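PDB 4V2X: endo-beta-1,4-glucanase (cellulase B) from Bacillus halodurans, which hydrolyses beta-1,4-glucan chains through a family 5 catalytic module, with a family 46 carbohydrate-binding module that contributes to the breakdown of xyloglucan and beta-1,3-1,4-glucans. Local coordinates for residues I298-V309 and H347-H355. Numbering follows the deposited sequence.
Sequences IEAFDRVHHTFV and HLNERDITH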
ATOM      1  N   ILE A 298     -21.362  -1.345  17.759  1.00 12.59           N
ATOM      2  CA  ILE A 298     -20.316  -1.100  18.747  1.00 13.69           C
ATOM      3  C   ILE A 298     -18.947  -1.437  18.159  1.00 14.09           C
ATOM      4  O   ILE A 298     -18.029  -0.630  18.244  1.00 14.17           O
ATOM      5  CB  ILE A 298     -20.571  -1.872  20.066  1.00 14.36           C
ATOM      6  CG1 ILE A 298     -21.804  -1.300  20.778  1.00 15.11           C
ATOM      7  CG2 ILE A 298     -19.358  -1.787  20.983  1.00 14.64           C
ATOM      8  CD1 ILE A 298     -22.357  -2.192  21.871  1.00 15.66           C
ATOM      9  N   GLU A 299     -18.822  -2.609  17.544  1.00 14.78           N
ATOM     10  CA  GLU A 299     -17.528  -3.063  17.029  1.00 15.62           C
ATOM     11  C   GLU A 299     -17.049  -2.179  15.894  1.00 14.40           C
ATOM     12  O   GLU A 299     -15.890  -1.757  15.876  1.00 13.63           O
ATOM     13  CB  GLU A 299     -17.605  -4.518  16.564  1.00 18.14           C
ATOM     14  CG  GLU A 299     -17.778  -5.502  17.708  1.00 22.53           C
ATOM     15  CD  GLU A 299     -18.044  -6.926  17.249  1.00 29.25           C
ATOM     16  OE1 GLU A 299     -18.179  -7.170  16.027  1.00 32.81           O
ATOM     17  OE2 GLU A 299     -18.122  -7.810  18.127  1.00 36.41           O
ATOM     18  N   ALA A 300     -17.940  -1.899  14.952  1.00 13.22           N
ATOM     19  CA  ALA A 300     -17.587  -1.086  13.794  1.00 13.32           C
ATOM     20  C   ALA A 300     -17.155   0.316  14.203  1.00 12.78           C
ATOM     21  O   ALA A 300     -16.111   0.809  13.779  1.00 13.23           O
ATOM     22  CB  ALA A 300     -18.746  -1.020  12.813  1.00 13.45           C
ATOM     23  N   PHE A 301     -17.941   0.966  15.044  1.00 12.15           N
ATOM     24  CA  PHE A 301     -17.616   2.330  15.386  1.00 12.01           C
ATOM     25  C   PHE A 301     -16.520   2.424  16.434  1.00 12.29           C
ATOM     26  O   PHE A 301     -15.833   3.422  16.491  1.00 12.57           O
ATOM     27  CB  PHE A 301     -18.889   3.122  15.661  1.00 12.19           C
ATOM     28  CG  PHE A 301     -19.705   3.305  14.417  1.00 11.47           C
ATOM     29  CD1 PHE A 301     -19.241   4.128  13.400  1.00 12.46           C
ATOM     30  CD2 PHE A 301     -20.873   2.582  14.208  1.00 12.24           C
ATOM     31  CE1 PHE A 301     -19.946   4.270  12.225  1.00 12.66           C
ATOM     32  CE2 PHE A 301     -21.584   2.713  13.029  1.00 11.85           C
ATOM     33  CZ  PHE A 301     -21.127   3.566  12.040  1.00 12.49           C
ATOM     34  N   ASP A 302     -16.290   1.357  17.196  1.00 12.44           N
ATOM     35  CA  ASP A 302     -15.070   1.299  18.003  1.00 12.78           C
ATOM     36  C   ASP A 302     -13.847   1.307  17.084  1.00 12.87           C
ATOM     37  O   ASP A 302     -12.881   2.009  17.355  1.00 12.67           O
ATOM     38  CB  ASP A 302     -15.040   0.065  18.909  1.00 13.63           C
ATOM     39  CG  ASP A 302     -15.801   0.263  20.217  1.00 13.88           C
ATOM     40  OD1 ASP A 302     -16.249   1.399  20.522  1.00 13.97           O
ATOM     41  OD2 ASP A 302     -15.925  -0.727  20.965  1.00 15.04           O
ATOM     42  N   ARG A 303     -13.881   0.519  16.006  1.00 12.46           N
ATOM     43  CA  ARG A 303     -12.775   0.497  15.049  1.00 13.07           C
ATOM     44  C   ARG A 303     -12.560   1.887  14.452  1.00 12.64           C
ATOM     45  O   ARG A 303     -11.441   2.388  14.378  1.00 12.21           O
ATOM     46  CB  ARG A 303     -13.023  -0.505  13.917  1.00 13.58           C
ATOM     47  CG  ARG A 303     -12.984  -1.971  14.314  1.00 14.93           C
ATOM     48  CD  ARG A 303     -12.923  -2.872  13.087  1.00 15.11           C
ATOM     49  NE  ARG A 303     -14.095  -2.765  12.213  1.00 14.54           N
ATOM     50  CZ  ARG A 303     -15.198  -3.512  12.300  1.00 16.19           C
ATOM     51  NH1 ARG A 303     -15.331  -4.432  13.251  1.00 16.80           N
ATOM     52  NH2 ARG A 303     -16.192  -3.334  11.434  1.00 15.70           N
ATOM     53  N   VAL A 304     -13.653   2.512  14.048  1.00 12.60           N
ATOM     54  CA  VAL A 304     -13.602   3.836  13.450  1.00 12.77           C
ATOM     55  C   VAL A 304     -13.026   4.858  14.441  1.00 12.73           C
ATOM     56  O   VAL A 304     -12.174   5.668  14.084  1.00 12.42           O
ATOM     57  CB  VAL A 304     -15.000   4.271  12.971  1.00 13.47           C
ATOM     58  CG1 VAL A 304     -15.014   5.728  12.544  1.00 13.67           C
ATOM     59  CG2 VAL A 304     -15.456   3.384  11.816  1.00 13.92           C
ATOM     60  N   HIS A 305     -13.482   4.800  15.684  1.00 12.35           N
ATOM     61  CA  HIS A 305     -13.013   5.740  16.689  1.00 13.13           C
ATOM     62  C   HIS A 305     -11.525   5.525  16.989  1.00 13.53           C
ATOM     63  O   HIS A 305     -10.745   6.477  17.014  1.00 13.55           O
ATOM     64  CB  HIS A 305     -13.834   5.632  17.971  1.00 13.78           C
ATOM     65  CG  HIS A 305     -13.459   6.661  18.987  1.00 14.76           C
ATOM     66  ND1 HIS A 305     -14.030   7.914  19.027  1.00 16.56           N
ATOM     67  CD2 HIS A 305     -12.514   6.645  19.952  1.00 15.04           C
ATOM     68  CE1 HIS A 305     -13.477   8.612  20.004  1.00 15.02           C
ATOM     69  NE2 HIS A 305     -12.549   7.866  20.577  1.00 17.09           N
ATOM     70  N   HIS A 306     -11.140   4.272  17.206  1.00 13.23           N
ATOM     71  CA  HIS A 306      -9.762   3.939  17.530  1.00 15.28           C
ATOM     72  C   HIS A 306      -8.797   4.305  16.419  1.00 15.03           C
ATOM     73  O   HIS A 306      -7.709   4.827  16.673  1.00 15.88           O
ATOM     74  CB  HIS A 306      -9.635   2.450  17.849  1.00 16.76           C
ATOM     75  CG  HIS A 306      -8.246   2.043  18.229  1.00 20.42           C
ATOM     76  ND1 HIS A 306      -7.347   1.535  17.319  1.00 23.71           N
ATOM     77  CD2 HIS A 306      -7.596   2.091  19.413  1.00 22.83           C
ATOM     78  CE1 HIS A 306      -6.204   1.276  17.929  1.00 23.57           C
ATOM     79  NE2 HIS A 306      -6.328   1.606  19.202  1.00 25.42           N
ATOM     80  N   THR A 307      -9.197   4.041  15.185  1.00 14.45           N
ATOM     81  CA  THR A 307      -8.313   4.243  14.048  1.00 14.57           C
ATOM     82  C   THR A 307      -8.218   5.709  13.615  1.00 14.73           C
ATOM     83  O   THR A 307      -7.152   6.157  13.160  1.00 16.37           O
ATOM     84  CB  THR A 307      -8.759   3.360  12.867  1.00 14.95           C
ATOM     85  OG1 THR A 307      -8.880   2.006  13.314  1.00 15.52           O
ATOM     86  CG2 THR A 307      -7.754   3.417  11.729  1.00 15.37           C
ATOM     87  N   PHE A 308      -9.320   6.452  13.732  1.00 14.82           N
ATOM     88  CA  PHE A 308      -9.369   7.826  13.225  1.00 14.55           C
ATOM     89  C   PHE A 308      -9.580   8.854  14.324  1.00 14.63           C
ATOM     90  O   PHE A 308      -8.668   9.633  14.620  1.00 15.16           O
ATOM     91  CB  PHE A 308     -10.430   7.969  12.127  1.00 14.75           C
ATOM     92  CG  PHE A 308     -10.055   7.264  10.858  1.00 16.58           C
ATOM     93  CD1 PHE A 308      -9.024   7.746  10.073  1.00 18.27           C
ATOM     94  CD2 PHE A 308     -10.692   6.100  10.476  1.00 18.80           C
ATOM     95  CE1 PHE A 308      -8.644   7.085   8.919  1.00 18.80           C
ATOM     96  CE2 PHE A 308     -10.313   5.433   9.314  1.00 19.07           C
ATOM     97  CZ  PHE A 308      -9.287   5.927   8.540  1.00 18.33           C
ATOM     98  N   VAL A 309     -10.761   8.841  14.939  1.00 13.82           N
ATOM     99  CA  VAL A 309     -11.170   9.925  15.843  1.00 13.79           C
ATOM    100  C   VAL A 309     -10.182  10.125  16.992  1.00 14.42           C
ATOM    101  O   VAL A 309      -9.785  11.253  17.282  1.00 14.98           O
ATOM    102  CB  VAL A 309     -12.580   9.712  16.435  1.00 13.77           C
ATOM    103  CG1 VAL A 309     -12.973  10.894  17.320  1.00 14.96           C
ATOM    104  CG2 VAL A 309     -13.615   9.515  15.333  1.00 13.56           C
ATOM    105  N   HIS A 347     -24.473   5.838  19.966  1.00 11.16           N
ATOM    106  CA  HIS A 347     -23.091   5.349  19.896  1.00 11.59           C
ATOM    107  C   HIS A 347     -22.209   6.198  18.987  1.00 11.46           C
ATOM    108  O   HIS A 347     -21.008   6.307  19.209  1.00 11.69           O
ATOM    109  CB  HIS A 347     -23.063   3.862  19.547  1.00 12.20           C
ATOM    110  CG  HIS A 347     -23.381   3.003  20.723  1.00 12.89           C
ATOM    111  ND1 HIS A 347     -22.503   2.832  21.772  1.00 14.38           N
ATOM    112  CD2 HIS A 347     -24.498   2.317  21.055  1.00 14.14           C
ATOM    113  CE1 HIS A 347     -23.056   2.056  22.685  1.00 15.77           C
ATOM    114  NE2 HIS A 347     -24.269   1.736  22.277  1.00 14.72           N
ATOM    115  N   LEU A 348     -22.815   6.854  18.008  1.00 11.36           N
ATOM    116  CA  LEU A 348     -22.097   7.852  17.218  1.00 11.65           C
ATOM    117  C   LEU A 348     -21.756   9.080  18.063  1.00 12.14           C
ATOM    118  O   LEU A 348     -20.650   9.608  17.970  1.00 11.53           O
ATOM    119  CB  LEU A 348     -22.922   8.263  16.011  1.00 11.50           C
ATOM    120  CG  LEU A 348     -23.188   7.137  15.009  1.00 11.37           C
ATOM    121  CD1 LEU A 348     -24.161   7.620  13.953  1.00 11.82           C
ATOM    122  CD2 LEU A 348     -21.892   6.643  14.370  1.00 11.44           C
ATOM    123  N   ASN A 349     -22.693   9.507  18.900  1.00 12.29           N
ATOM    124  CA  ASN A 349     -22.454  10.638  19.799  1.00 12.91           C
ATOM    125  C   ASN A 349     -21.308  10.361  20.753  1.00 13.78           C
ATOM    126  O   ASN A 349     -20.448  11.217  20.966  1.00 13.37           O
ATOM    127  CB  ASN A 349     -23.712  10.979  20.607  1.00 13.71           C
ATOM    128  CG  ASN A 349     -24.779  11.659  19.775  1.00 13.92           C
ATOM    129  OD1 ASN A 349     -24.505  12.226  18.725  1.00 16.26           O
ATOM    130  ND2 ASN A 349     -26.008  11.601  20.247  1.00 14.59           N
ATOM    131  N   GLU A 350     -21.312   9.162  21.332  1.00 13.79           N
ATOM    132  CA  GLU A 350     -20.263   8.736  22.249  1.00 14.54           C
ATOM    133  C   GLU A 350     -18.889   8.823  21.594  1.00 14.39           C
ATOM    134  O   GLU A 350     -17.898   9.105  22.262  1.00 15.66           O
ATOM    135  CB  GLU A 350     -20.513   7.304  22.717  1.00 15.69           C
ATOM    136  CG  GLU A 350     -21.624   7.173  23.743  1.00 17.14           C
ATOM    137  CD  GLU A 350     -21.240   7.765  25.086  1.00 20.37           C
ATOM    138  OE1 GLU A 350     -20.119   7.477  25.563  1.00 20.73           O
ATOM    139  OE2 GLU A 350     -22.057   8.515  25.657  1.00 22.42           O
ATOM    140  N   ARG A 351     -18.840   8.575  20.288  1.00 13.08           N
ATOM    141  CA  ARG A 351     -17.576   8.525  19.554  1.00 13.42           C
ATOM    142  C   ARG A 351     -17.314   9.768  18.692  1.00 13.64           C
ATOM    143  O   ARG A 351     -16.413   9.765  17.853  1.00 13.82           O
ATOM    144  CB  ARG A 351     -17.548   7.235  18.727  1.00 13.11           C
ATOM    145  CG  ARG A 351     -17.501   5.991  19.614  1.00 13.03           C
ATOM    146  CD  ARG A 351     -17.899   4.730  18.860  1.00 13.60           C
ATOM    147  NE  ARG A 351     -17.937   3.548  19.726  1.00 13.82           N
ATOM    148  CZ  ARG A 351     -18.911   3.270  20.590  1.00 13.94           C
ATOM    149  NH1 ARG A 351     -19.938   4.101  20.724  1.00 13.57           N
ATOM    150  NH2 ARG A 351     -18.847   2.167  21.341  1.00 15.27           N
ATOM    151  N   ASP A 352     -18.087  10.832  18.904  1.00 14.25           N
ATOM    152  CA  ASP A 352     -17.839  12.121  18.246  1.00 15.88           C
ATOM    153  C   ASP A 352     -17.935  12.030  16.724  1.00 15.04           C
ATOM    154  O   ASP A 352     -17.252  12.766  16.010  1.00 14.59           O
ATOM    155  CB  ASP A 352     -16.448  12.653  18.644  1.00 18.77           C
ATOM    156  CG  ASP A 352     -16.303  14.162  18.458  1.00 22.79           C
ATOM    157  OD1 ASP A 352     -17.302  14.901  18.585  1.00 25.57           O
ATOM    158  OD2 ASP A 352     -15.165  14.614  18.203  1.00 26.67           O
ATOM    159  N   ILE A 353     -18.787  11.137  16.227  1.00 14.01           N
ATOM    160  CA  ILE A 353     -18.915  10.935  14.788  1.00 13.93           C
ATOM    161  C   ILE A 353     -20.098  11.748  14.268  1.00 13.61           C
ATOM    162  O   ILE A 353     -21.230  11.593  14.723  1.00 13.83           O
ATOM    163  CB  ILE A 353     -19.060   9.437  14.449  1.00 14.48           C
ATOM    164  CG1 ILE A 353     -17.738   8.711  14.752  1.00 14.57           C
ATOM    165  CG2 ILE A 353     -19.434   9.252  12.978  1.00 14.58           C
ATOM    166  CD1 ILE A 353     -17.839   7.200  14.799  1.00 14.66           C
ATOM    167  N   THR A 354     -19.827  12.628  13.311  1.00 13.74           N
ATOM    168  CA  THR A 354     -20.889  13.386  12.663  1.00 13.43           C
ATOM    169  C   THR A 354     -21.610  12.485  11.658  1.00 12.97           C
ATOM    170  O   THR A 354     -20.969  11.766  10.900  1.00 13.60           O
ATOM    171  CB  THR A 354     -20.324  14.653  12.000  1.00 13.88           C
ATOM    172  OG1 THR A 354     -20.030  15.610  13.031  1.00 14.22           O
ATOM    173  CG2 THR A 354     -21.305  15.257  11.008  1.00 14.47           C
ATOM    174  N   HIS A 355     -22.941  12.530  11.656  1.00 12.46           N
ATOM    175  CA  HIS A 355     -23.740  11.624  10.817  1.00 12.18           C
ATOM    176  C   HIS A 355     -24.626  12.396   9.853  1.00 12.69           C
ATOM    177  O   HIS A 355     -25.091  13.488  10.163  1.00 12.20           O
ATOM    178  CB  HIS A 355     -24.575  10.660  11.673  1.00 12.86           C
ATOM    179  CG  HIS A 355     -25.373  11.333  12.748  1.00 13.20           C
ATOM    180  ND1 HIS A 355     -26.561  11.987  12.496  1.00 13.35           N
ATOM    181  CD2 HIS A 355     -25.139  11.475  14.072  1.00 13.47           C
ATOM    182  CE1 HIS A 355     -27.021  12.506  13.620  1.00 13.00           C
ATOM    183  NE2 HIS A 355     -26.182  12.202  14.592  1.00 14.21           N
TER
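H347, in the last turn of helix 334-350, presents a face of its imidazole to I298, whose CG1 lies over it in a CH-pi contact, displaced toward the CE1-NE2 side. One residue on, L348 sets CD2 almost centrally above the F301 ring, 3.7 Å from its centroid; Y273 meets the same phenyl edge-to-face. R351, where the chain leaves the helix, loses the most surface to the contact. Its side chain runs extended from CG to NE, passing CD within 3.4 Å of F301 O, and grips D302 side-on: NE and NH2 both donate to OD1 at 2.8 Å, from the same face of the carboxylate. NH1 turns back, donating to H347 O at 2.9 Å and to H347 ND1 at 3.0 Å. The R351 carbonyl takes the ND1 hydrogen of H305 at 3.2 Å, nearly in the imidazole plane, an approach open to the ring because CG stands anti to the backbone N (chi1 -175°). D352, at positive phi, is the C' residue of a Schellman motif; its CB approaches V309 CG1, while its carboxylate pairs with R63. I353 then rests CD1 against both F301 CD1 and V304 CG1. Helix 291-309 of the (beta/alpha)8 barrel is thus joined to the end of neighbouring helix 334-350 and the turn beyond by an apolar layer toward the strands and a polar one round R351, whose guanidinium is held at all three nitrogens; the NH1 bond to H347 ND1 needs a lone pair there, consistent with a neutral imidazole protonated at NE2.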